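Local atomic coordinates of DUF2442 domain-containing protein (Nitrosomonas europaea, PDB entry 2AUW), a protein that is of unknown function but may bind DNA, pairing an N-terminal alpha-beta region of the DUF2442 family with a C-terminal bundle of helices. Residues G88-S91 with H92-G96; Y80-A83 with K84-A87. All blocks are in the same frame, centred on the assembly; numbering follows the deposited sequence.

Interaction 1 of 2, residues G88-S91 with H92-G96; sequences GEVS and HEMFG
Ser91 and Met94 meet in an N-cap contact at the start of helix 92-101, where the chain turns out of the short loop that follows helix 76-86. A first-turn amide of a helix has no carbonyl one turn back to bind, and here a side chain supplies the acceptor: Met94 N donates to Ser91 OG at 3.1 Å, with an N-H...O angle of 163°. The hydroxyl can reach that amide because chi1 of 61° tucks OG between the backbone N and carbonyl carbon of Ser91, turned over the helix start. One step on, Phe95 N binds Ser91 O at 3.2 Å, the first main-chain bond of the helical pattern, so Ser91 holds two successive amides, one by its side chain and one by its carbonyl. Met94, a selenomethionine, leans back along the incoming chain: its CG lies 3.4 Å from Ser91 OG, SE lies 4.1 Å from Val90 CA, and the bend at chi3 (65°) turns CE to Val90 CG1, 4.3 Å away. Ser91 OG also bonds to Glu85 OE2 of the preceding helix, so the buried hydroxyl is gripped from two helices. Losing the hydroxyl to an alanine is likely to leave Met94 N without its cap and Glu85 OE2 without its hydroxyl mate, weakening both the helix start and its tie to helix 76-86. Before the cap, Gly88 closes helix 76-86 in a Schellman motif with positive phi, so five residues separate the two helices. Ser91 packs on Ala81 of helix 76-86, while Val90 and Met94 touch Trp135 and Phe95 touches Ile134 and Cys138, all three on helix 132-144.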
ATOM      1  N   GLY B  88      10.084 -25.538  10.473  1.00 31.83           N
ATOM      2  CA  GLY B  88       8.883 -25.805  11.253  1.00 31.75           C
ATOM      3  C   GLY B  88       8.039 -24.584  11.567  1.00 32.19           C
ATOM      4  O   GLY B  88       7.195 -24.621  12.476  1.00 32.66           O
ATOM      5  N   GLU B  89       8.270 -23.500  10.829  1.00 31.65           N
ATOM      6  CA  GLU B  89       7.503 -22.270  10.979  1.00 31.46           C
ATOM      7  C   GLU B  89       6.402 -22.179   9.917  1.00 29.76           C
ATOM      8  O   GLU B  89       6.441 -22.869   8.902  1.00 29.88           O
ATOM      9  CB  GLU B  89       8.438 -21.069  10.905  1.00 31.23           C
ATOM     10  CG  GLU B  89       9.366 -21.050  12.107  1.00 37.00           C
ATOM     11  CD  GLU B  89      10.607 -20.254  11.899  1.00 41.36           C
ATOM     12  OE1 GLU B  89      11.309 -20.020  12.917  1.00 46.77           O
ATOM     13  OE2 GLU B  89      10.891 -19.864  10.747  1.00 40.92           O
ATOM     14  N   VAL B  90       5.414 -21.331  10.173  1.00 28.33           N
ATOM     15  CA  VAL B  90       4.323 -21.101   9.228  1.00 26.34           C
ATOM     16  C   VAL B  90       4.746 -20.106   8.148  1.00 24.87           C
ATOM     17  O   VAL B  90       5.163 -18.976   8.462  1.00 25.88           O
ATOM     18  CB  VAL B  90       3.102 -20.585   9.997  1.00 26.09           C
ATOM     19  CG1 VAL B  90       1.908 -20.316   9.045  1.00 25.54           C
ATOM     20  CG2 VAL B  90       2.753 -21.592  11.119  1.00 29.13           C
ATOM     21  N   SER B  91       4.641 -20.494   6.874  1.00 23.72           N
ATOM     22  CA  SER B  91       5.013 -19.595   5.793  1.00 21.97           C
ATOM     23  C   SER B  91       3.845 -18.717   5.378  1.00 21.86           C
ATOM     24  O   SER B  91       2.668 -19.046   5.611  1.00 20.58           O
ATOM     25  CB  SER B  91       5.529 -20.361   4.546  1.00 22.52           C
ATOM     26  OG  SER B  91       4.456 -21.195   4.086  1.00 22.40           O
ATOM     27  N   HIS B  92       4.182 -17.608   4.721  1.00 20.97           N
ATOM     28  CA  HIS B  92       3.173 -16.771   4.067  1.00 21.17           C
ATOM     29  C   HIS B  92       2.375 -17.521   2.975  1.00 21.78           C
ATOM     30  O   HIS B  92       1.225 -17.169   2.711  1.00 21.86           O
ATOM     31  CB  HIS B  92       3.841 -15.522   3.460  1.00 21.06           C
ATOM     32  CG  HIS B  92       4.621 -15.805   2.221  1.00 18.60           C
ATOM     33  ND1 HIS B  92       5.869 -16.384   2.245  1.00 19.51           N
ATOM     34  CD2 HIS B  92       4.330 -15.583   0.914  1.00 20.34           C
ATOM     35  CE1 HIS B  92       6.310 -16.520   1.006  1.00 21.22           C
ATOM     36  NE2 HIS B  92       5.392 -16.042   0.179  1.00 19.61           N
ATOM     37  N   GLU B  93       2.992 -18.525   2.345  1.00 22.42           N
ATOM     38  CA  GLU B  93       2.293 -19.382   1.358  1.00 23.07           C
ATOM     39  C   GLU B  93       1.242 -20.275   1.983  1.00 23.35           C
ATOM     40  O   GLU B  93       0.155 -20.399   1.442  1.00 23.69           O
ATOM     41  CB  GLU B  93       3.277 -20.216   0.536  1.00 22.86           C
ATOM     42  CG  GLU B  93       4.111 -19.368  -0.392  1.00 24.85           C
ATOM     43  CD  GLU B  93       4.972 -20.175  -1.348  1.00 27.56           C
ATOM     44  OE1 GLU B  93       5.014 -21.410  -1.269  1.00 29.76           O
ATOM     45  OE2 GLU B  93       5.621 -19.556  -2.182  1.00 26.94           O
HETATM   46  N   MSE B  94       1.541 -20.866   3.133  1.00 23.12           N
HETATM   47  CA  MSE B  94       0.541 -21.645   3.876  1.00 25.17           C
HETATM   48  C   MSE B  94      -0.665 -20.763   4.208  1.00 23.73           C
HETATM   49  O   MSE B  94      -1.827 -21.164   4.044  1.00 23.83           O
HETATM   50  CB  MSE B  94       1.173 -22.231   5.156  1.00 23.68           C
HETATM   51  CG  MSE B  94       2.067 -23.436   4.890  1.00 26.04           C
HETATM   52 SE   MSE B  94       3.149 -23.854   6.430  0.89 33.07          SE
HETATM   53  CE  MSE B  94       1.737 -24.355   7.689  1.00 27.99           C
ATOM     54  N   PHE B  95      -0.379 -19.536   4.631  1.00 22.23           N
ATOM     55  CA  PHE B  95      -1.398 -18.558   4.987  1.00 23.13           C
ATOM     56  C   PHE B  95      -2.195 -18.113   3.751  1.00 22.57           C
ATOM     57  O   PHE B  95      -3.439 -18.071   3.780  1.00 23.33           O
ATOM     58  CB  PHE B  95      -0.742 -17.343   5.675  1.00 22.14           C
ATOM     59  CG  PHE B  95      -1.729 -16.344   6.233  1.00 23.72           C
ATOM     60  CD1 PHE B  95      -2.369 -16.588   7.460  1.00 25.54           C
ATOM     61  CD2 PHE B  95      -2.020 -15.164   5.541  1.00 22.92           C
ATOM     62  CE1 PHE B  95      -3.294 -15.686   8.011  1.00 23.89           C
ATOM     63  CE2 PHE B  95      -2.949 -14.231   6.073  1.00 24.23           C
ATOM     64  CZ  PHE B  95      -3.582 -14.497   7.326  1.00 24.51           C
ATOM     65  N   GLY B  96      -1.489 -17.776   2.681  1.00 24.14           N
ATOM     66  CA  GLY B  96      -2.134 -17.424   1.401  1.00 25.21           C
ATOM     67  C   GLY B  96      -2.972 -18.559   0.811  1.00 25.70           C
ATOM     68  O   GLY B  96      -4.067 -18.316   0.287  1.00 27.17           O
TER

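Interaction 2 of 2, residues Y80-A83 with K84-A87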
ATOM      1  N   TYR B  80      11.885 -18.507   0.053  1.00 20.13           N
ATOM      2  CA  TYR B  80      11.634 -18.012   1.413  1.00 20.83           C
ATOM      3  C   TYR B  80      10.631 -18.905   2.178  1.00 20.41           C
ATOM      4  O   TYR B  80      10.889 -19.338   3.321  1.00 18.95           O
ATOM      5  CB  TYR B  80      11.161 -16.548   1.315  1.00 20.37           C
ATOM      6  CG  TYR B  80      11.103 -15.817   2.607  1.00 21.31           C
ATOM      7  CD1 TYR B  80      12.241 -15.138   3.105  1.00 20.84           C
ATOM      8  CD2 TYR B  80       9.924 -15.756   3.333  1.00 23.28           C
ATOM      9  CE1 TYR B  80      12.186 -14.434   4.294  1.00 20.45           C
ATOM     10  CE2 TYR B  80       9.866 -15.067   4.542  1.00 22.20           C
ATOM     11  CZ  TYR B  80      11.007 -14.410   5.009  1.00 23.04           C
ATOM     12  OH  TYR B  80      10.898 -13.724   6.189  1.00 22.55           O
ATOM     13  N   ALA B  81       9.483 -19.181   1.547  1.00 20.78           N
ATOM     14  CA  ALA B  81       8.467 -20.078   2.132  1.00 20.87           C
ATOM     15  C   ALA B  81       9.033 -21.454   2.523  1.00 20.10           C
ATOM     16  O   ALA B  81       8.732 -21.962   3.623  1.00 19.94           O
ATOM     17  CB  ALA B  81       7.302 -20.259   1.174  1.00 20.83           C
ATOM     18  N   TRP B  82       9.836 -22.040   1.638  1.00 20.05           N
ATOM     19  CA  TRP B  82      10.411 -23.387   1.904  1.00 20.27           C
ATOM     20  C   TRP B  82      11.359 -23.322   3.078  1.00 20.91           C
ATOM     21  O   TRP B  82      11.411 -24.249   3.890  1.00 21.28           O
ATOM     22  CB  TRP B  82      11.178 -23.931   0.700  1.00 20.41           C
ATOM     23  CG  TRP B  82      10.387 -23.971  -0.555  1.00 19.88           C
ATOM     24  CD1 TRP B  82       9.027 -23.948  -0.648  1.00 22.04           C
ATOM     25  CD2 TRP B  82      10.885 -24.039  -1.889  1.00 19.59           C
ATOM     26  NE1 TRP B  82       8.642 -23.979  -1.964  1.00 19.48           N
ATOM     27  CE2 TRP B  82       9.759 -24.032  -2.749  1.00 21.48           C
ATOM     28  CE3 TRP B  82      12.172 -24.095  -2.457  1.00 16.86           C
ATOM     29  CZ2 TRP B  82       9.881 -24.075  -4.140  1.00 21.13           C
ATOM     30  CZ3 TRP B  82      12.288 -24.156  -3.831  1.00 20.97           C
ATOM     31  CH2 TRP B  82      11.135 -24.129  -4.662  1.00 20.98           C
ATOM     32  N   ALA B  83      12.094 -22.206   3.180  1.00 20.96           N
ATOM     33  CA  ALA B  83      13.052 -22.051   4.263  1.00 21.85           C
ATOM     34  C   ALA B  83      12.291 -22.017   5.578  1.00 22.34           C
ATOM     35  O   ALA B  83      12.681 -22.677   6.570  1.00 22.13           O
ATOM     36  CB  ALA B  83      13.887 -20.760   4.070  1.00 22.75           C
ATOM     37  N   LYS B  84      11.195 -21.245   5.608  1.00 22.33           N
ATOM     38  CA  LYS B  84      10.353 -21.178   6.829  1.00 23.88           C
ATOM     39  C   LYS B  84       9.752 -22.552   7.190  1.00 24.23           C
ATOM     40  O   LYS B  84       9.844 -23.028   8.344  1.00 24.20           O
ATOM     41  CB  LYS B  84       9.242 -20.134   6.680  1.00 23.57           C
ATOM     42  CG  LYS B  84       9.754 -18.675   6.662  1.00 26.31           C
ATOM     43  CD  LYS B  84      10.788 -18.450   7.767  1.00 30.77           C
ATOM     44  CE  LYS B  84      11.384 -17.046   7.735  1.00 31.10           C
ATOM     45  NZ  LYS B  84      10.507 -16.202   8.546  1.00 33.46           N
ATOM     46  N   GLU B  85       9.140 -23.185   6.197  1.00 24.09           N
ATOM     47  CA  GLU B  85       8.487 -24.487   6.367  1.00 24.44           C
ATOM     48  C   GLU B  85       9.474 -25.560   6.863  1.00 26.11           C
ATOM     49  O   GLU B  85       9.191 -26.301   7.831  1.00 27.35           O
ATOM     50  CB  GLU B  85       7.810 -24.866   5.050  1.00 24.03           C
ATOM     51  CG  GLU B  85       6.582 -23.971   4.736  1.00 22.64           C
ATOM     52  CD  GLU B  85       6.118 -24.082   3.303  1.00 29.12           C
ATOM     53  OE1 GLU B  85       6.557 -25.047   2.634  1.00 28.91           O
ATOM     54  OE2 GLU B  85       5.308 -23.230   2.836  1.00 24.60           O
ATOM     55  N   GLN B  86      10.659 -25.582   6.283  1.00 26.80           N
ATOM     56  CA  GLN B  86      11.694 -26.527   6.714  1.00 28.92           C
ATOM     57  C   GLN B  86      12.199 -26.286   8.143  1.00 30.23           C
ATOM     58  O   GLN B  86      12.752 -27.198   8.759  1.00 31.67           O
ATOM     59  CB  GLN B  86      12.863 -26.551   5.730  1.00 28.14           C
ATOM     60  CG  GLN B  86      12.529 -27.178   4.402  1.00 27.44           C
ATOM     61  CD  GLN B  86      13.691 -27.116   3.447  1.00 26.79           C
ATOM     62  OE1 GLN B  86      14.848 -26.984   3.865  1.00 25.91           O
ATOM     63  NE2 GLN B  86      13.397 -27.188   2.153  1.00 22.40           N
ATOM     64  N   ALA B  87      12.016 -25.074   8.665  1.00 30.80           N
ATOM     65  CA  ALA B  87      12.359 -24.761  10.057  1.00 31.32           C
ATOM     66  C   ALA B  87      11.177 -25.004  11.010  1.00 31.71           C
ATOM     67  O   ALA B  87      11.259 -24.722  12.203  1.00 32.65           O
ATOM     68  CB  ALA B  87      12.891 -23.340  10.175  1.00 30.95           C
TER
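Lys84 and Tyr80 pair one turn apart on helix 76-86, and the lysine can be followed as it crosses the tyrosine at a slant. Its CB lies 3.6 Å from Ala81 O. CG, set beside the backbone N by chi1 of -69°, comes 3.6 Å from Tyr80 O, the carbonyl that receives Lys84 N. The bend at chi2 (-45°) swings the chain so that CE lies obliquely to the ring, 3.8 Å from Tyr80 CZ; a second bend, at chi4, sets NZ beside the phenol. The bond from Lys84 NZ to Tyr80 OH is weak at 3.4 Å; the stronger partner of both groups is Glu30, which takes a salt bridge from Lys84 and a hydrogen bond from Tyr80. Lys84 N to Tyr80 O is an i to i+4 bond of an alpha helix, repeated by Glu85 N to Ala81 O (2.9 Å) and Gln86 N to Trp82 O (2.8 Å), and fading in the weak bond from Ala87 N to Ala83 O. Glu85, extended beyond CG, passes Ala81 O with CG and puts OE1 at the Trp82 ring edge, while OE2 is hydrogen-bonded to Ser91 OG. Toward strand 31-35, Tyr80 and Lys84 touch Leu32, while Trp82 and Gln86 touch Val34.

In the fold
Interactions 1 and 2 are the two sides of one helix-loop-helix junction, their centres 8 Å apart. One polar tie between side chains is Glu85 OE2 to Ser91 OG, a probable hydrogen bond at 2.5 Å, by which the last turn of helix 76-86 engages the cap of helix 92-101. A probable backbone bond from Glu89 N to Lys84 O, 3.0 Å, fastens the loop to the same turn, and Glu93 CD packs 3.4 Å from Ala81 CB. The junction thus joins the sheet-bearing half, reached through 80-87, to the helices that follow 88-96. A bound formic acid, probably from the crystallisation liquor, lies about 4 Å from the Glu93 side chain.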